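Local coordinates for outer membrane protein Omp121 (PDB 5FQ8) that probably imports nutrients across the outer membrane of Bacteroides thetaiotaomicron as a calcium-binding TonB-dependent receptor with a plugged beta-barrel, at residues Val188-Glu193 against Leu938-Pro943; Phe948-Met953 against Asn970-Arg975. All blocks are in the same frame, centred on the assembly; numbering follows the deposited sequence.

Contact 1. Residues Val188-Glu193 against Leu938-Pro943; sequences VLRLPE and LFVWTP
Thr942 OG1 is held by three hydrogen bonds, one of them weak: two from the terminal nitrogens of Arg190 and one to the carbonyl O of Asn946. The site lies beside the closure of the transmembrane beta-barrel, where the loop leaving the first barrel strand, 177-188, meets the end of strand 928-941. Of the two guanidinium bonds, Arg190 NH2 to Thr942 OG1 is the shorter, 2.9 Å with an N-H...O angle of 143°; the oxygen sits 21° out of the guanidinium plane. Arg190 NH1 reaches the same OG1 at 3.2 Å in a weak, more bent bond. The arginine chain, bent at chi2 and chi3, brings the group in from the direction opposite to Thr942, and Val940 CG1 lies over one face of the group, near its edge rather than its centre. A methionine in place of Arg190 would probably leave Thr942 OG1 with the Asn946 carbonyl but without its two N-H donors, so the threonine would be less firmly tied to the 188-193 loop. Beside this polar clasp Leu189 supplies an apolar one. With CG anti to the backbone N (chi1 174°), its two methyls part company: Leu189 CD1 lies at the backbone of Leu938 and Phe939, 4.1 Å from Phe939 CA, while Leu189 CD2 meets Val940 CG1 at 4.0 Å.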
loop_
_atom_site.group_PDB
_atom_site.type_symbol
_atom_site.label_atom_id
_atom_site.label_comp_id
_atom_site.label_asym_id
_atom_site.label_seq_id
_atom_site.Cartn_x
_atom_site.Cartn_y
_atom_site.Cartn_z
ATOM N N VAL B 188 -27.507 25.133 8.943
ATOM C CA VAL B 188 -26.572 25.840 8.077
ATOM C C VAL B 188 -26.747 27.345 8.218
ATOM O O VAL B 188 -27.868 27.860 8.219
ATOM C CB VAL B 188 -26.760 25.374 6.625
ATOM C CG1 VAL B 188 -28.179 25.615 6.180
ATOM C CG2 VAL B 188 -25.781 26.061 5.732
ATOM N N LEU B 189 -25.626 28.059 8.326
ATOM C CA LEU B 189 -25.593 29.442 8.796
ATOM C C LEU B 189 -25.616 30.472 7.686
ATOM O O LEU B 189 -26.313 31.480 7.805
ATOM C CB LEU B 189 -24.346 29.683 9.642
ATOM C CG LEU B 189 -24.114 31.123 10.083
ATOM C CD1 LEU B 189 -25.222 31.546 10.994
ATOM C CD2 LEU B 189 -22.789 31.266 10.785
ATOM N N ARG B 190 -24.832 30.257 6.631
ATOM C CA ARG B 190 -24.725 31.215 5.533
ATOM C C ARG B 190 -24.342 30.428 4.293
ATOM O O ARG B 190 -23.283 29.799 4.253
ATOM C CB ARG B 190 -23.708 32.312 5.864
ATOM C CG ARG B 190 -22.711 32.695 4.784
ATOM C CD ARG B 190 -23.192 33.851 3.907
ATOM N NE ARG B 190 -23.488 35.071 4.653
ATOM C CZ ARG B 190 -22.616 36.047 4.874
ATOM N NH1 ARG B 190 -21.385 35.939 4.411
ATOM N NH2 ARG B 190 -22.975 37.127 5.556
ATOM N N LEU B 191 -25.229 30.397 3.329
ATOM C CA LEU B 191 -24.936 29.910 1.999
ATOM C C LEU B 191 -24.790 31.101 1.076
ATOM O O LEU B 191 -25.256 32.196 1.396
ATOM C CB LEU B 191 -26.051 28.991 1.495
ATOM C CG LEU B 191 -26.246 27.685 2.259
ATOM C CD1 LEU B 191 -27.523 27.011 1.833
ATOM C CD2 LEU B 191 -25.076 26.768 2.035
ATOM N N PRO B 192 -24.126 30.947 -0.062
ATOM C CA PRO B 192 -23.964 32.093 -0.951
ATOM C C PRO B 192 -25.305 32.571 -1.465
ATOM O O PRO B 192 -26.224 31.785 -1.696
ATOM C CB PRO B 192 -23.085 31.536 -2.071
ATOM C CG PRO B 192 -22.375 30.411 -1.450
ATOM C CD PRO B 192 -23.369 29.787 -0.554
ATOM N N GLU B 193 -25.427 33.873 -1.622
ATOM C CA GLU B 193 -26.658 34.419 -2.156
ATOM C C GLU B 193 -26.686 34.197 -3.654
ATOM O O GLU B 193 -25.751 34.561 -4.364
ATOM C CB GLU B 193 -26.778 35.898 -1.824
ATOM C CG GLU B 193 -28.027 36.531 -2.362
ATOM C CD GLU B 193 -28.082 37.991 -2.093
ATOM O OE1 GLU B 193 -27.125 38.515 -1.506
ATOM O OE2 GLU B 193 -29.083 38.611 -2.472
ATOM N N LEU B 938 -24.175 32.107 15.856
ATOM C CA LEU B 938 -25.605 32.243 15.623
ATOM C C LEU B 938 -25.941 33.116 14.433
ATOM O O LEU B 938 -26.895 32.829 13.711
ATOM C CB LEU B 938 -26.284 32.794 16.872
ATOM C CG LEU B 938 -26.596 31.753 17.937
ATOM C CD1 LEU B 938 -27.422 32.355 19.033
ATOM C CD2 LEU B 938 -27.323 30.593 17.296
ATOM N N PHE B 939 -25.187 34.178 14.204
ATOM C CA PHE B 939 -25.476 35.055 13.082
ATOM C C PHE B 939 -24.191 35.772 12.721
ATOM O O PHE B 939 -23.430 36.152 13.604
ATOM C CB PHE B 939 -26.583 36.044 13.450
ATOM C CG PHE B 939 -27.305 36.606 12.280
ATOM C CD1 PHE B 939 -26.758 37.652 11.553
ATOM C CD2 PHE B 939 -28.535 36.102 11.909
ATOM C CE1 PHE B 939 -27.420 38.190 10.468
ATOM C CE2 PHE B 939 -29.210 36.630 10.823
ATOM C CZ PHE B 939 -28.649 37.682 10.099
ATOM N N VAL B 940 -23.936 35.936 11.429
ATOM C CA VAL B 940 -22.703 36.560 10.967
ATOM C C VAL B 940 -23.057 37.689 10.015
ATOM O O VAL B 940 -23.947 37.545 9.176
ATOM C CB VAL B 940 -21.762 35.527 10.320
ATOM C CG1 VAL B 940 -22.430 34.893 9.142
ATOM C CG2 VAL B 940 -20.448 36.153 9.964
ATOM N N TRP B 941 -22.402 38.830 10.194
ATOM C CA TRP B 941 -22.611 40.013 9.371
ATOM C C TRP B 941 -21.316 40.316 8.641
ATOM O O TRP B 941 -20.277 40.517 9.276
ATOM C CB TRP B 941 -23.028 41.224 10.213
ATOM C CG TRP B 941 -24.383 41.161 10.837
ATOM C CD1 TRP B 941 -25.564 41.545 10.280
ATOM C CD2 TRP B 941 -24.690 40.710 12.153
ATOM N NE1 TRP B 941 -26.589 41.348 11.164
ATOM C CE2 TRP B 941 -26.076 40.838 12.325
ATOM C CE3 TRP B 941 -23.926 40.206 13.202
ATOM C CZ2 TRP B 941 -26.715 40.476 13.505
ATOM C CZ3 TRP B 941 -24.564 39.849 14.375
ATOM C CH2 TRP B 941 -25.942 39.982 14.514
ATOM N N THR B 942 -21.383 40.365 7.323
ATOM C CA THR B 942 -20.228 40.653 6.494
ATOM C C THR B 942 -20.478 41.906 5.675
ATOM O O THR B 942 -21.629 42.274 5.436
ATOM C CB THR B 942 -19.921 39.482 5.556
ATOM O OG1 THR B 942 -21.098 39.145 4.808
ATOM C CG2 THR B 942 -19.470 38.299 6.361
ATOM N N PRO B 943 -19.421 42.589 5.244
ATOM C CA PRO B 943 -19.584 43.739 4.361
ATOM C C PRO B 943 -20.348 43.403 3.095
ATOM O O PRO B 943 -20.414 42.256 2.664
ATOM C CB PRO B 943 -18.141 44.130 4.040
ATOM C CG PRO B 943 -17.400 43.748 5.238
ATOM C CD PRO B 943 -18.042 42.487 5.738
#

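Contact 2. Residues Phe948-Met953 against Asn970-Arg975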
loop_
_atom_site.group_PDB
_atom_site.type_symbol
_atom_site.label_atom_id
_atom_site.label_comp_id
_atom_site.label_asym_id
_atom_site.label_seq_id
_atom_site.Cartn_x
_atom_site.Cartn_y
_atom_site.Cartn_z
ATOM N N PHE B 948 -20.930 35.512 0.331
ATOM C CA PHE B 948 -20.598 34.148 -0.036
ATOM C C PHE B 948 -20.293 33.252 1.150
ATOM O O PHE B 948 -20.867 32.168 1.243
ATOM C CB PHE B 948 -19.420 34.156 -1.023
ATOM C CG PHE B 948 -19.579 35.142 -2.123
ATOM C CD1 PHE B 948 -20.604 35.019 -3.032
ATOM C CD2 PHE B 948 -18.727 36.207 -2.227
ATOM C CE1 PHE B 948 -20.764 35.932 -4.020
ATOM C CE2 PHE B 948 -18.888 37.120 -3.207
ATOM C CZ PHE B 948 -19.903 36.983 -4.115
ATOM N N ILE B 949 -19.406 33.653 2.052
ATOM C CA ILE B 949 -18.912 32.745 3.073
ATOM C C ILE B 949 -18.939 33.364 4.460
ATOM O O ILE B 949 -18.885 34.583 4.627
ATOM C CB ILE B 949 -17.474 32.305 2.780
ATOM C CG1 ILE B 949 -16.571 33.526 2.744
ATOM C CG2 ILE B 949 -17.402 31.565 1.502
ATOM C CD1 ILE B 949 -15.121 33.189 2.871
ATOM N N ASP B 950 -18.999 32.499 5.459
ATOM C CA ASP B 950 -18.595 32.873 6.799
ATOM C C ASP B 950 -17.082 32.810 6.771
ATOM O O ASP B 950 -16.518 31.725 6.648
ATOM C CB ASP B 950 -19.199 31.939 7.849
ATOM C CG ASP B 950 -18.517 32.038 9.205
ATOM O OD1 ASP B 950 -17.625 32.870 9.413
ATOM O OD2 ASP B 950 -18.889 31.259 10.091
ATOM N N PRO B 951 -16.405 33.927 6.875
ATOM C CA PRO B 951 -14.945 33.937 6.765
ATOM C C PRO B 951 -14.188 33.028 7.719
ATOM O O PRO B 951 -12.962 32.964 7.621
ATOM C CB PRO B 951 -14.608 35.394 7.061
ATOM C CG PRO B 951 -15.752 36.128 6.582
ATOM C CD PRO B 951 -16.947 35.285 6.839
ATOM N N GLU B 952 -14.859 32.342 8.640
ATOM C CA GLU B 952 -14.157 31.474 9.573
ATOM C C GLU B 952 -14.045 30.078 8.963
ATOM O O GLU B 952 -14.693 29.119 9.383
ATOM C CB GLU B 952 -14.871 31.444 10.914
ATOM C CG GLU B 952 -13.977 31.018 12.047
ATOM C CD GLU B 952 -14.676 30.959 13.377
ATOM O OE1 GLU B 952 -15.734 31.592 13.518
ATOM O OE2 GLU B 952 -14.156 30.271 14.276
ATOM N N MET B 953 -13.184 29.979 7.954
ATOM C CA MET B 953 -13.149 28.833 7.056
ATOM C C MET B 953 -11.743 28.619 6.521
ATOM O O MET B 953 -11.093 29.575 6.096
ATOM C CB MET B 953 -14.069 29.047 5.861
ATOM C CG MET B 953 -15.360 28.327 5.880
ATOM S SD MET B 953 -16.157 28.758 4.355
ATOM C CE MET B 953 -17.682 27.884 4.533
ATOM N N ASN B 970 -16.750 23.180 3.719
ATOM C CA ASN B 970 -18.175 23.010 3.895
ATOM C C ASN B 970 -18.781 24.240 4.570
ATOM O O ASN B 970 -18.107 24.931 5.331
ATOM C CB ASN B 970 -18.448 21.773 4.729
ATOM C CG ASN B 970 -17.979 20.519 4.070
ATOM O OD1 ASN B 970 -18.126 20.335 2.873
ATOM N ND2 ASN B 970 -17.403 19.634 4.856
ATOM N N PRO B 971 -20.046 24.534 4.302
ATOM C CA PRO B 971 -20.682 25.702 4.918
ATOM C C PRO B 971 -20.586 25.663 6.433
ATOM O O PRO B 971 -20.656 24.601 7.044
ATOM C CB PRO B 971 -22.134 25.586 4.456
ATOM C CG PRO B 971 -22.098 24.767 3.260
ATOM C CD PRO B 971 -20.964 23.822 3.408
ATOM N N SER B 972 -20.420 26.835 7.035
ATOM C CA SER B 972 -20.416 26.911 8.485
ATOM C C SER B 972 -21.828 26.761 9.014
ATOM O O SER B 972 -22.813 26.934 8.297
ATOM C CB SER B 972 -19.805 28.215 8.970
ATOM O OG SER B 972 -20.719 29.286 8.874
ATOM N N SER B 973 -21.927 26.400 10.275
ATOM C CA SER B 973 -23.224 26.076 10.833
ATOM C C SER B 973 -23.562 26.993 11.990
ATOM O O SER B 973 -22.710 27.677 12.557
ATOM C CB SER B 973 -23.287 24.621 11.301
ATOM O OG SER B 973 -22.423 24.409 12.396
ATOM N N ARG B 974 -24.843 26.980 12.314
ATOM C CA ARG B 974 -25.422 27.661 13.465
ATOM C C ARG B 974 -25.756 26.604 14.509
ATOM O O ARG B 974 -26.450 25.636 14.199
ATOM C CB ARG B 974 -26.684 28.393 13.024
ATOM C CG ARG B 974 -26.963 29.646 13.682
ATOM C CD ARG B 974 -28.427 29.925 13.530
ATOM N NE ARG B 974 -28.839 30.078 12.139
ATOM C CZ ARG B 974 -28.782 31.223 11.474
ATOM N NH1 ARG B 974 -28.310 32.299 12.068
ATOM N NH2 ARG B 974 -29.183 31.287 10.221
ATOM N N ARG B 975 -25.263 26.761 15.727
ATOM C CA ARG B 975 -25.445 25.727 16.740
ATOM C C ARG B 975 -26.230 26.236 17.945
ATOM O O ARG B 975 -26.040 27.369 18.387
ATOM C CB ARG B 975 -24.095 25.178 17.170
ATOM C CG ARG B 975 -23.364 24.516 16.041
ATOM C CD ARG B 975 -21.948 24.176 16.410
ATOM N NE ARG B 975 -21.103 25.350 16.599
ATOM C CZ ARG B 975 -20.501 26.006 15.614
ATOM N NH1 ARG B 975 -20.663 25.619 14.361
ATOM N NH2 ARG B 975 -19.739 27.056 15.878
#
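Asp950 and Ser972 face each other where the loop 948-953 draws near the start of the last barrel strand, 973-983, their CA atoms 6.5 Å apart. The side chains of both point across the gap. Ser972 OG donates to Asp950 OD2 over 3.0 Å; OD2 accepts through its anti lone pair, the one turned away from OD1. With CG anti to the backbone N (chi1 164°) the carboxylate of Asp950 reaches toward Ser972, and its other oxygen, Asp950 OD1, accepts from Glu952 N at 2.9 Å, the donor arriving 58° out of the carboxylate plane and closing an Asx turn. Lys906 adds a salt bridge to the same OD1, so each oxygen of this buried carboxylate has a partner and the group is held against rotation; the lysine charge would be expected to favour the ionised form. Glu952, centre of an inverse gamma turn, shares Lys906 and also bridges to Arg908. On the other flank Met953, extended beyond CG, lays its terminal methyl along the 970-972 backbone, with Met953 CE 3.7 Å from Pro971 CA. Asn970 turns its amide elsewhere, to Asp79, and Ser78 binds the backbone N of Ser973. A buried polar lining of this kind, meeting Ser78 and Asp79 of the plug domain, is consistent with the plug-barrel interface of a TonB-dependent receptor.

Overall arrangement
Contacts 1 and 2 sit side by side, their centres 7 Å apart, around the seam where the last barrel strand, 973-983, lies between strands 177-188 and 928-941. The seam's backbone pairing reaches into both: Leu189 N of contact 1 stands 3.0 Å from Ser972 O of contact 2, a probable hydrogen bond. A second link runs through the arginine of contact 1, whose Arg190 NH1 lies 2.9 Å from Ile949 O. Contact 2 is the deeper and faces the plug; its Asn970 side chain is about 10 Å from a bound calcium ion. Contact 1 reaches the surface at Phe939; the buried Leu938 side chain is about 4 Å from a bound detergent molecule.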